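Local atomic coordinates of probable dipeptidase (Pseudomonas aeruginosa, PDB entry 3B40), a protein that probably acts as a metal-dependent dipeptidase of the membrane dipeptidase (M19) family, hydrolysing dipeptides. Residues 217-222 against 252-257; 230-235 against 245-250; 50-55 against 107-112. The protein carries 11 engineered substitutions. All blocks are in the same frame, centred on the assembly; numbering follows the deposited sequence.

Contact 1: 217-222 against 252-257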
loop_
_atom_site.group_PDB
_atom_site.type_symbol
_atom_site.label_atom_id
_atom_site.label_comp_id
_atom_site.label_asym_id
_atom_site.label_seq_id
_atom_site.Cartn_x
_atom_site.Cartn_y
_atom_site.Cartn_z
ATOM N N LYS A 217 7.463 7.263 14.862
ATOM C CA LYS A 217 7.064 7.105 16.262
ATOM C C LYS A 217 5.828 6.247 16.457
ATOM O O LYS A 217 5.734 5.530 17.455
ATOM C CB LYS A 217 6.839 8.463 16.925
ATOM C CG LYS A 217 8.141 9.188 17.244
ATOM C CD LYS A 217 7.840 10.653 17.614
ATOM C CE LYS A 217 9.129 11.488 17.635
ATOM N NZ LYS A 217 10.136 10.907 18.581
ATOM N N ALA A 218 4.884 6.323 15.523
ATOM C CA ALA A 218 3.644 5.565 15.649
ATOM C C ALA A 218 3.943 4.097 15.395
ATOM O O ALA A 218 3.437 3.235 16.105
ATOM C CB ALA A 218 2.625 6.066 14.692
ATOM N N LEU A 219 4.775 3.841 14.386
ATOM C CA LEU A 219 5.293 2.505 14.120
ATOM C C LEU A 219 5.936 1.947 15.383
ATOM O O LEU A 219 5.675 0.809 15.737
ATOM C CB LEU A 219 6.343 2.534 13.007
ATOM C CG LEU A 219 6.798 1.178 12.449
ATOM C CD1 LEU A 219 7.176 1.286 10.960
ATOM C CD2 LEU A 219 7.919 0.518 13.270
ATOM N N GLU A 220 6.779 2.752 16.048
ATOM C CA GLU A 220 7.527 2.273 17.202
ATOM C C GLU A 220 6.574 1.851 18.302
ATOM O O GLU A 220 6.812 0.848 18.969
ATOM C CB GLU A 220 8.512 3.344 17.704
ATOM C CG GLU A 220 9.750 3.487 16.797
ATOM C CD GLU A 220 10.591 4.717 17.111
ATOM O OE1 GLU A 220 10.147 5.587 17.888
ATOM O OE2 GLU A 220 11.688 4.832 16.551
ATOM N N GLN A 221 5.501 2.629 18.478
ATOM C CA GLN A 221 4.472 2.374 19.490
ATOM C C GLN A 221 3.621 1.174 19.127
ATOM O O GLN A 221 3.261 0.391 20.002
ATOM C CB GLN A 221 3.624 3.631 19.707
ATOM C CG GLN A 221 4.442 4.748 20.345
ATOM C CD GLN A 221 3.779 6.097 20.333
ATOM O OE1 GLN A 221 2.549 6.239 20.242
ATOM N NE2 GLN A 221 4.595 7.111 20.459
ATOM N N VAL A 222 3.316 1.006 17.847
ATOM C CA VAL A 222 2.604 -0.209 17.438
ATOM C C VAL A 222 3.479 -1.416 17.815
ATOM O O VAL A 222 2.982 -2.349 18.427
ATOM C CB VAL A 222 2.265 -0.258 15.915
ATOM C CG1 VAL A 222 1.786 -1.675 15.491
ATOM C CG2 VAL A 222 1.222 0.740 15.565
ATOM N N MET A 252 12.335 -1.622 9.997
ATOM C CA MET A 252 12.348 -2.988 9.444
ATOM C C MET A 252 12.638 -4.042 10.515
ATOM O O MET A 252 11.970 -5.080 10.577
ATOM C CB MET A 252 13.387 -3.109 8.298
ATOM C CG MET A 252 13.093 -2.367 6.964
ATOM S SD MET A 252 14.423 -2.521 5.657
ATOM C CE MET A 252 14.610 -0.787 5.438
ATOM N N GLN A 253 13.615 -3.783 11.382
ATOM C CA GLN A 253 13.933 -4.745 12.448
ATOM C C GLN A 253 12.742 -4.938 13.392
ATOM O O GLN A 253 12.464 -6.047 13.819
ATOM C CB GLN A 253 15.153 -4.299 13.251
ATOM C CG GLN A 253 16.512 -4.568 12.551
ATOM C CD GLN A 253 16.681 -6.036 12.150
ATOM O OE1 GLN A 253 16.737 -6.928 13.020
ATOM N NE2 GLN A 253 16.755 -6.292 10.832
ATOM N N LEU A 254 12.072 -3.848 13.737
ATOM C CA LEU A 254 10.869 -3.913 14.554
ATOM C C LEU A 254 9.770 -4.798 13.959
ATOM O O LEU A 254 9.076 -5.531 14.693
ATOM C CB LEU A 254 10.330 -2.512 14.836
ATOM C CG LEU A 254 11.170 -1.669 15.807
ATOM C CD1 LEU A 254 10.523 -0.288 16.001
ATOM C CD2 LEU A 254 11.386 -2.367 17.171
ATOM N N ILE A 255 9.588 -4.706 12.643
ATOM C CA ILE A 255 8.545 -5.463 11.960
ATOM C C ILE A 255 8.990 -6.906 11.968
ATOM O O ILE A 255 8.214 -7.800 12.311
ATOM C CB ILE A 255 8.332 -4.952 10.494
ATOM C CG1 ILE A 255 7.706 -3.544 10.495
ATOM C CG2 ILE A 255 7.520 -5.977 9.661
ATOM C CD1 ILE A 255 7.926 -2.769 9.159
ATOM N N LYS A 256 10.255 -7.124 11.623
ATOM C CA LYS A 256 10.866 -8.474 11.647
ATOM C C LYS A 256 10.673 -9.140 13.031
ATOM O O LYS A 256 10.227 -10.284 13.124
ATOM C CB LYS A 256 12.374 -8.395 11.302
ATOM C CG LYS A 256 13.145 -9.765 11.359
ATOM C CD LYS A 256 14.559 -9.557 11.915
ATOM C CE LYS A 256 15.603 -10.450 11.259
ATOM N NZ LYS A 256 15.254 -11.912 11.240
ATOM N N ASP A 257 11.005 -8.399 14.088
ATOM C CA ASP A 257 10.962 -8.912 15.468
ATOM C C ASP A 257 9.558 -9.267 15.934
ATOM O O ASP A 257 9.398 -10.075 16.832
ATOM C CB ASP A 257 11.556 -7.916 16.456
ATOM C CG ASP A 257 13.070 -7.775 16.340
ATOM O OD1 ASP A 257 13.750 -8.642 15.733
ATOM O OD2 ASP A 257 13.580 -6.760 16.865
#

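Contact 2: 230-235 against 245-250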
loop_
_atom_site.group_PDB
_atom_site.type_symbol
_atom_site.label_atom_id
_atom_site.label_comp_id
_atom_site.label_asym_id
_atom_site.label_seq_id
_atom_site.Cartn_x
_atom_site.Cartn_y
_atom_site.Cartn_z
ATOM N N ILE A 230 3.201 -7.832 12.839
ATOM C CA ILE A 230 2.759 -6.642 12.133
ATOM C C ILE A 230 3.337 -6.661 10.722
ATOM O O ILE A 230 4.313 -7.387 10.443
ATOM C CB ILE A 230 3.093 -5.320 12.914
ATOM C CG1 ILE A 230 4.596 -5.058 13.019
ATOM C CG2 ILE A 230 2.429 -5.359 14.384
ATOM C CD1 ILE A 230 4.940 -3.623 13.553
ATOM N N VAL A 231 2.735 -5.879 9.840
ATOM C CA VAL A 231 3.082 -5.911 8.436
ATOM C C VAL A 231 3.224 -4.481 7.919
ATOM O O VAL A 231 2.589 -3.557 8.429
ATOM C CB VAL A 231 1.975 -6.739 7.649
ATOM C CG1 VAL A 231 2.023 -6.503 6.166
ATOM C CG2 VAL A 231 2.112 -8.288 8.002
ATOM N N ALA A 232 4.090 -4.282 6.938
ATOM C CA ALA A 232 4.062 -3.077 6.156
ATOM C C ALA A 232 3.560 -3.512 4.760
ATOM O O ALA A 232 4.322 -4.119 4.007
ATOM C CB ALA A 232 5.469 -2.465 6.068
ATOM N N SER A 233 2.304 -3.192 4.440
ATOM C CA SER A 233 1.636 -3.744 3.264
ATOM C C SER A 233 2.153 -3.137 1.930
ATOM O O SER A 233 2.002 -3.746 0.873
ATOM C CB SER A 233 0.121 -3.560 3.393
ATOM O OG SER A 233 -0.197 -2.178 3.258
ATOM N N HIS A 234 2.773 -1.949 1.997
ATOM C CA HIS A 234 3.389 -1.326 0.822
ATOM C C HIS A 234 4.407 -0.298 1.266
ATOM O O HIS A 234 4.042 0.885 1.485
ATOM C CB HIS A 234 2.336 -0.692 -0.123
ATOM C CG HIS A 234 1.398 0.296 0.533
ATOM N ND1 HIS A 234 0.763 0.051 1.729
ATOM C CD2 HIS A 234 0.935 1.501 0.111
ATOM C CE1 HIS A 234 -0.034 1.067 2.030
ATOM N NE2 HIS A 234 0.040 1.954 1.057
ATOM N N SER A 235 5.655 -0.746 1.424
ATOM C CA SER A 235 6.778 0.129 1.839
ATOM C C SER A 235 8.067 -0.232 1.080
ATOM O O SER A 235 8.190 -1.359 0.614
ATOM C CB SER A 235 7.010 0.003 3.354
ATOM O OG SER A 235 5.998 0.683 4.100
ATOM N N ARG A 245 8.445 8.563 4.025
ATOM C CA ARG A 245 7.540 7.483 3.554
ATOM C C ARG A 245 8.181 6.086 3.509
ATOM O O ARG A 245 7.495 5.077 3.717
ATOM C CB ARG A 245 6.917 7.854 2.190
ATOM C CG ARG A 245 5.842 6.841 1.601
ATOM C CD ARG A 245 4.730 6.387 2.568
ATOM N NE ARG A 245 3.779 5.473 1.858
ATOM C CZ ARG A 245 3.837 4.146 1.865
ATOM N NH1 ARG A 245 4.745 3.498 2.602
ATOM N NH2 ARG A 245 2.956 3.449 1.152
ATOM N N ASN A 246 9.504 6.027 3.312
ATOM C CA ASN A 246 10.263 4.765 3.306
ATOM C C ASN A 246 10.766 4.353 4.715
ATOM O O ASN A 246 10.757 5.178 5.640
ATOM C CB ASN A 246 11.427 4.884 2.294
ATOM C CG ASN A 246 10.964 4.731 0.840
ATOM O OD1 ASN A 246 9.792 4.455 0.587
ATOM N ND2 ASN A 246 11.907 4.804 -0.117
ATOM N N LEU A 247 11.204 3.093 4.863
ATOM C CA LEU A 247 11.582 2.490 6.145
ATOM C C LEU A 247 13.110 2.579 6.456
ATOM O O LEU A 247 13.957 2.304 5.596
ATOM C CB LEU A 247 11.158 1.016 6.146
ATOM C CG LEU A 247 9.650 0.680 6.140
ATOM C CD1 LEU A 247 9.415 -0.805 6.017
ATOM C CD2 LEU A 247 8.988 1.200 7.416
ATOM N N SER A 248 13.450 2.955 7.676
ATOM C CA SER A 248 14.828 2.895 8.148
ATOM C C SER A 248 15.072 1.427 8.430
ATOM O O SER A 248 14.115 0.665 8.576
ATOM C CB SER A 248 15.003 3.700 9.424
ATOM O OG SER A 248 14.224 3.152 10.483
ATOM N N ASP A 249 16.342 1.033 8.514
ATOM C CA ASP A 249 16.715 -0.354 8.923
ATOM C C ASP A 249 16.093 -0.724 10.256
ATOM O O ASP A 249 15.561 -1.821 10.403
ATOM C CB ASP A 249 18.241 -0.509 9.012
ATOM C CG ASP A 249 18.924 -0.446 7.661
ATOM O OD1 ASP A 249 18.281 -0.168 6.610
ATOM O OD2 ASP A 249 20.137 -0.724 7.647
ATOM N N HIS A 250 16.105 0.214 11.210
ATOM C CA HIS A 250 15.530 -0.042 12.537
ATOM C C HIS A 250 14.005 -0.313 12.519
ATOM O O HIS A 250 13.513 -1.172 13.238
ATOM C CB HIS A 250 15.866 1.089 13.510
ATOM C CG HIS A 250 15.369 0.829 14.906
ATOM N ND1 HIS A 250 14.239 1.431 15.414
ATOM C CD2 HIS A 250 15.827 0.001 15.877
ATOM C CE1 HIS A 250 14.022 0.989 16.639
ATOM N NE2 HIS A 250 14.973 0.124 16.944
HETATM O O HOH W 1 6.509 2.941 5.247
#

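Contact 3: 50-55 against 107-112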
loop_
_atom_site.group_PDB
_atom_site.type_symbol
_atom_site.label_atom_id
_atom_site.label_comp_id
_atom_site.label_asym_id
_atom_site.label_seq_id
_atom_site.Cartn_x
_atom_site.Cartn_y
_atom_site.Cartn_z
ATOM N N LEU A 50 -6.074 -3.651 -12.424
ATOM C CA LEU A 50 -6.609 -4.923 -11.978
ATOM C C LEU A 50 -7.997 -5.223 -12.594
ATOM O O LEU A 50 -8.934 -4.413 -12.500
ATOM C CB LEU A 50 -6.711 -4.976 -10.443
ATOM C CG LEU A 50 -7.557 -6.112 -9.809
ATOM C CD1 LEU A 50 -6.943 -7.564 -9.934
ATOM C CD2 LEU A 50 -7.976 -5.821 -8.362
ATOM N N ASP A 51 -8.127 -6.426 -13.131
ATOM C CA ASP A 51 -9.446 -7.013 -13.473
ATOM C C ASP A 51 -9.296 -8.523 -13.538
ATOM O O ASP A 51 -8.189 -9.020 -13.401
ATOM C CB ASP A 51 -10.003 -6.439 -14.783
ATOM C CG ASP A 51 -8.979 -6.446 -15.903
ATOM O OD1 ASP A 51 -8.596 -7.561 -16.369
ATOM O OD2 ASP A 51 -8.585 -5.331 -16.344
ATOM N N LEU A 52 -10.393 -9.260 -13.740
ATOM C CA LEU A 52 -10.293 -10.719 -13.716
ATOM C C LEU A 52 -9.520 -11.294 -14.912
ATOM O O LEU A 52 -8.876 -12.323 -14.804
ATOM C CB LEU A 52 -11.664 -11.378 -13.532
ATOM C CG LEU A 52 -12.445 -11.076 -12.237
ATOM C CD1 LEU A 52 -13.854 -11.676 -12.328
ATOM C CD2 LEU A 52 -11.747 -11.563 -10.983
ATOM N N VAL A 53 -9.585 -10.602 -16.043
ATOM C CA VAL A 53 -8.828 -10.962 -17.245
ATOM C C VAL A 53 -7.312 -10.824 -17.058
ATOM O O VAL A 53 -6.547 -11.773 -17.330
ATOM C CB VAL A 53 -9.293 -10.125 -18.474
ATOM C CG1 VAL A 53 -8.450 -10.477 -19.729
ATOM C CG2 VAL A 53 -10.791 -10.368 -18.754
ATOM N N LYS A 54 -6.869 -9.655 -16.577
ATOM C CA LYS A 54 -5.428 -9.430 -16.365
ATOM C C LYS A 54 -4.907 -10.430 -15.327
ATOM O O LYS A 54 -3.848 -11.002 -15.513
ATOM C CB LYS A 54 -5.127 -7.986 -15.945
ATOM C CG LYS A 54 -5.397 -6.926 -17.022
ATOM C CD LYS A 54 -5.131 -5.523 -16.478
ATOM C CE LYS A 54 -5.307 -4.456 -17.521
ATOM N NZ LYS A 54 -6.761 -4.339 -17.838
ATOM N N ALA A 55 -5.686 -10.681 -14.270
ATOM C CA ALA A 55 -5.248 -11.554 -13.173
ATOM C C ALA A 55 -5.137 -13.001 -13.583
ATOM O O ALA A 55 -4.212 -13.686 -13.149
ATOM C CB ALA A 55 -6.162 -11.411 -11.936
ATOM N N ARG A 107 -20.829 -11.616 -5.350
ATOM C CA ARG A 107 -22.231 -11.851 -5.721
ATOM C C ARG A 107 -22.399 -12.117 -7.226
ATOM O O ARG A 107 -23.035 -13.094 -7.618
ATOM C CB ARG A 107 -23.107 -10.675 -5.307
ATOM C CG ARG A 107 -24.608 -10.935 -5.519
ATOM C CD ARG A 107 -25.474 -9.709 -5.202
ATOM N NE ARG A 107 -25.119 -8.560 -6.036
ATOM C CZ ARG A 107 -24.607 -7.424 -5.560
ATOM N NH1 ARG A 107 -24.399 -7.289 -4.252
ATOM N NH2 ARG A 107 -24.299 -6.429 -6.388
ATOM N N ASP A 108 -21.825 -11.248 -8.054
ATOM C CA ASP A 108 -21.974 -11.330 -9.502
ATOM C C ASP A 108 -21.109 -12.392 -10.151
ATOM O O ASP A 108 -21.486 -12.942 -11.204
ATOM C CB ASP A 108 -21.660 -9.984 -10.150
ATOM C CG ASP A 108 -22.585 -8.877 -9.685
ATOM O OD1 ASP A 108 -23.566 -9.169 -8.971
ATOM O OD2 ASP A 108 -22.328 -7.706 -10.043
ATOM N N PHE A 109 -19.964 -12.698 -9.535
ATOM C CA PHE A 109 -18.992 -13.622 -10.137
ATOM C C PHE A 109 -18.559 -14.760 -9.200
ATOM O O PHE A 109 -17.368 -14.903 -8.942
ATOM C CB PHE A 109 -17.772 -12.811 -10.610
ATOM C CG PHE A 109 -18.124 -11.739 -11.590
ATOM C CD1 PHE A 109 -18.272 -12.044 -12.934
ATOM C CD2 PHE A 109 -18.370 -10.435 -11.170
ATOM C CE1 PHE A 109 -18.652 -11.056 -13.850
ATOM C CE2 PHE A 109 -18.733 -9.447 -12.080
ATOM C CZ PHE A 109 -18.872 -9.757 -13.417
ATOM N N PRO A 110 -19.518 -15.555 -8.672
ATOM C CA PRO A 110 -19.192 -16.551 -7.629
ATOM C C PRO A 110 -18.232 -17.674 -8.026
ATOM O O PRO A 110 -17.544 -18.214 -7.159
ATOM C CB PRO A 110 -20.559 -17.136 -7.249
ATOM C CG PRO A 110 -21.405 -16.896 -8.477
ATOM C CD PRO A 110 -20.966 -15.553 -8.963
ATOM N N ASN A 111 -18.191 -18.032 -9.305
ATOM C CA ASN A 111 -17.252 -19.053 -9.764
ATOM C C ASN A 111 -15.879 -18.452 -10.025
ATOM O O ASN A 111 -14.937 -19.166 -10.314
ATOM C CB ASN A 111 -17.762 -19.736 -11.038
ATOM C CG ASN A 111 -19.163 -20.300 -10.878
ATOM O OD1 ASN A 111 -19.462 -20.973 -9.893
ATOM N ND2 ASN A 111 -20.042 -19.994 -11.834
ATOM N N GLN A 112 -15.763 -17.131 -9.943
ATOM C CA GLN A 112 -14.515 -16.471 -10.357
ATOM C C GLN A 112 -13.779 -15.740 -9.228
ATOM O O GLN A 112 -12.562 -15.509 -9.328
ATOM C CB GLN A 112 -14.783 -15.495 -11.508
ATOM C CG GLN A 112 -15.138 -16.132 -12.847
ATOM C CD GLN A 112 -14.939 -15.171 -14.001
ATOM O OE1 GLN A 112 -13.807 -14.936 -14.459
ATOM N NE2 GLN A 112 -16.033 -14.597 -14.481
#

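Contact 1: 217-222 against 252-257
Helices 216-225 and 249-257 stand side by side on the outer layer of the (beta/alpha)8 barrel, where L219 meets L254 and I255, and E220 meets L254. The axes of the two short segments approach to 10.2 Å and run in nearly the same direction, 21° apart, so the helices can touch through side chains while their backbones stay well separated. The nearest alpha carbons, E220 CA and L254 CA, are 7.5 Å from each other. L254 carries most of the contact from its side. Its CD1 methyl lies 3.9 Å from L219 CD2, and the two leucines pass each other at a slant. The same methyl is 3.9 Å from E220 CG, so one branch of L254 bridges two consecutive residues. In L219, CG is anti to the backbone N (chi1 -170°), a torsion that carries CD1 and CD2 toward I255 and L254. E220 starts out away from the other helix and takes part only by its CG methylene; its chain is extended beyond that atom. On the inner side, I255 CD1 comes within 4.5 Å of L219 CD1, a looser contact. I255 also reaches I230 and A232 of strand 230-235 and I262 of strand 261-265, while L219 packs on V211. All of the cross-helix contacts involve carbon atoms, and the segments share no hydrogen bond. Neighbouring near-parallel helices packed outside a parallel sheet are the arrangement of the TIM barrel, the fold of the M19 family.

Contact 2: 230-235 against 245-250
S235 and N246 mark the closest backbone approach, 6.0 Å between their CA atoms, where the chain has turned a corner at S233 and H234 and the loop before helix 249-257 comes back past it. The main polar link is made by R245. Its NH1 and NH2 both point end-on at one acceptor, H234 O, at 2.9 Å for NH1 and 2.8 Å for NH2. The carbonyl oxygen lies close to the guanidinium plane, and the NH2 bond is moderately bent (147°). R245 reaches it because its chain, otherwise extended, bends at chi2 (48°). NH2 also sits over one face of the H234 imidazole, offset toward the rim and 3.0 Å from CD2; ring and guanidinium planes stand 84° apart. At the ring's ND1, H234 gives a 2.9 Å hydrogen bond to S233 OG, itself bonded to D210, and NE2 is bonded to Q213, which together should limit rotation of the ring. The corner interrupts strand 230-235 at the C-terminal end of a barrel strand, where TIM-barrel enzymes carry their active sites, and the loop leads into the helix of the beta-alpha-beta unit 230-235, 249-257, 261-265. S235 OG is hydrogen-bonded to S212 OG and, at 2.6 Å, to a water that donates to R245 O at 2.8 Å and takes a weak bond from R245 NH1. The apolar part of the contact is L247, whose CD1 rests 3.7 Å from S235 CB and also touches the A232 methyl; L247 packs further on I262. S248 then caps the start of the helix.

Contact 3: 50-55 against 107-112
L52 projects from the first turn of helix 52-58 and places its CD1 methyl against F109 and Q112, which follow the end of helix 87-108. Toward Q112 the two side chains are set aslant: the glutamine chain runs past L52 CD1, with Q112 CB and CD both at 4.0 Å and Q112 OE1 at 3.9 Å. With CG anti to the carbonyl carbon (chi1 -70°), Q112 lays its amide alongside that methyl. The same methyl is 4.3 Å from F109 CG, at the root of the ring. F109 and Q112 are brought to one methyl by a turn in which Q112 N donates to F109 O at 2.9 Å. The helix start next to L52 is capped by D51: its OD1 accepts from K54 N at 2.7 Å through a nearly straight bond (167°), while its OD2 meets K54 NZ at 2.6 Å in a salt bridge on the syn side of the carboxylate. K54 NZ has a second charged partner in D45. F131 of strand 131-138 lies against L52, and F109 rests on V42 and D43. No polar bond joins the two segments. The nearest glutamine atom is the polar OE1, but a leucine methyl offers it no hydrogen bond, so the contact probably relies on apolar packing at the surface.

Overall arrangement
Along the chain contact 3 closes first; contact 2 is then nested inside the loop that contact 1 closes. Contacts 1 and 2 form one neighbourhood, with centres 8 Å apart: contact 2 uses the loop leading into helix 249-257, contact 1 the helix itself, helix 216-225 is followed by strand 230-235, and I255 CD1 packs on A232 CB at 4.0 Å. Contact 1 thus lies in the helical layer and contact 2 at the strand end nearer the chain's centre. Contact 3, at helix 52-58 and the end of helix 87-108, is across that centre, about 36 Å from contact 1 and 30 Å from contact 2 between centres. Contacts 1 and 2 thus consolidate one beta-alpha neighbourhood of the TIM barrel, while contact 3 joins surface elements far away.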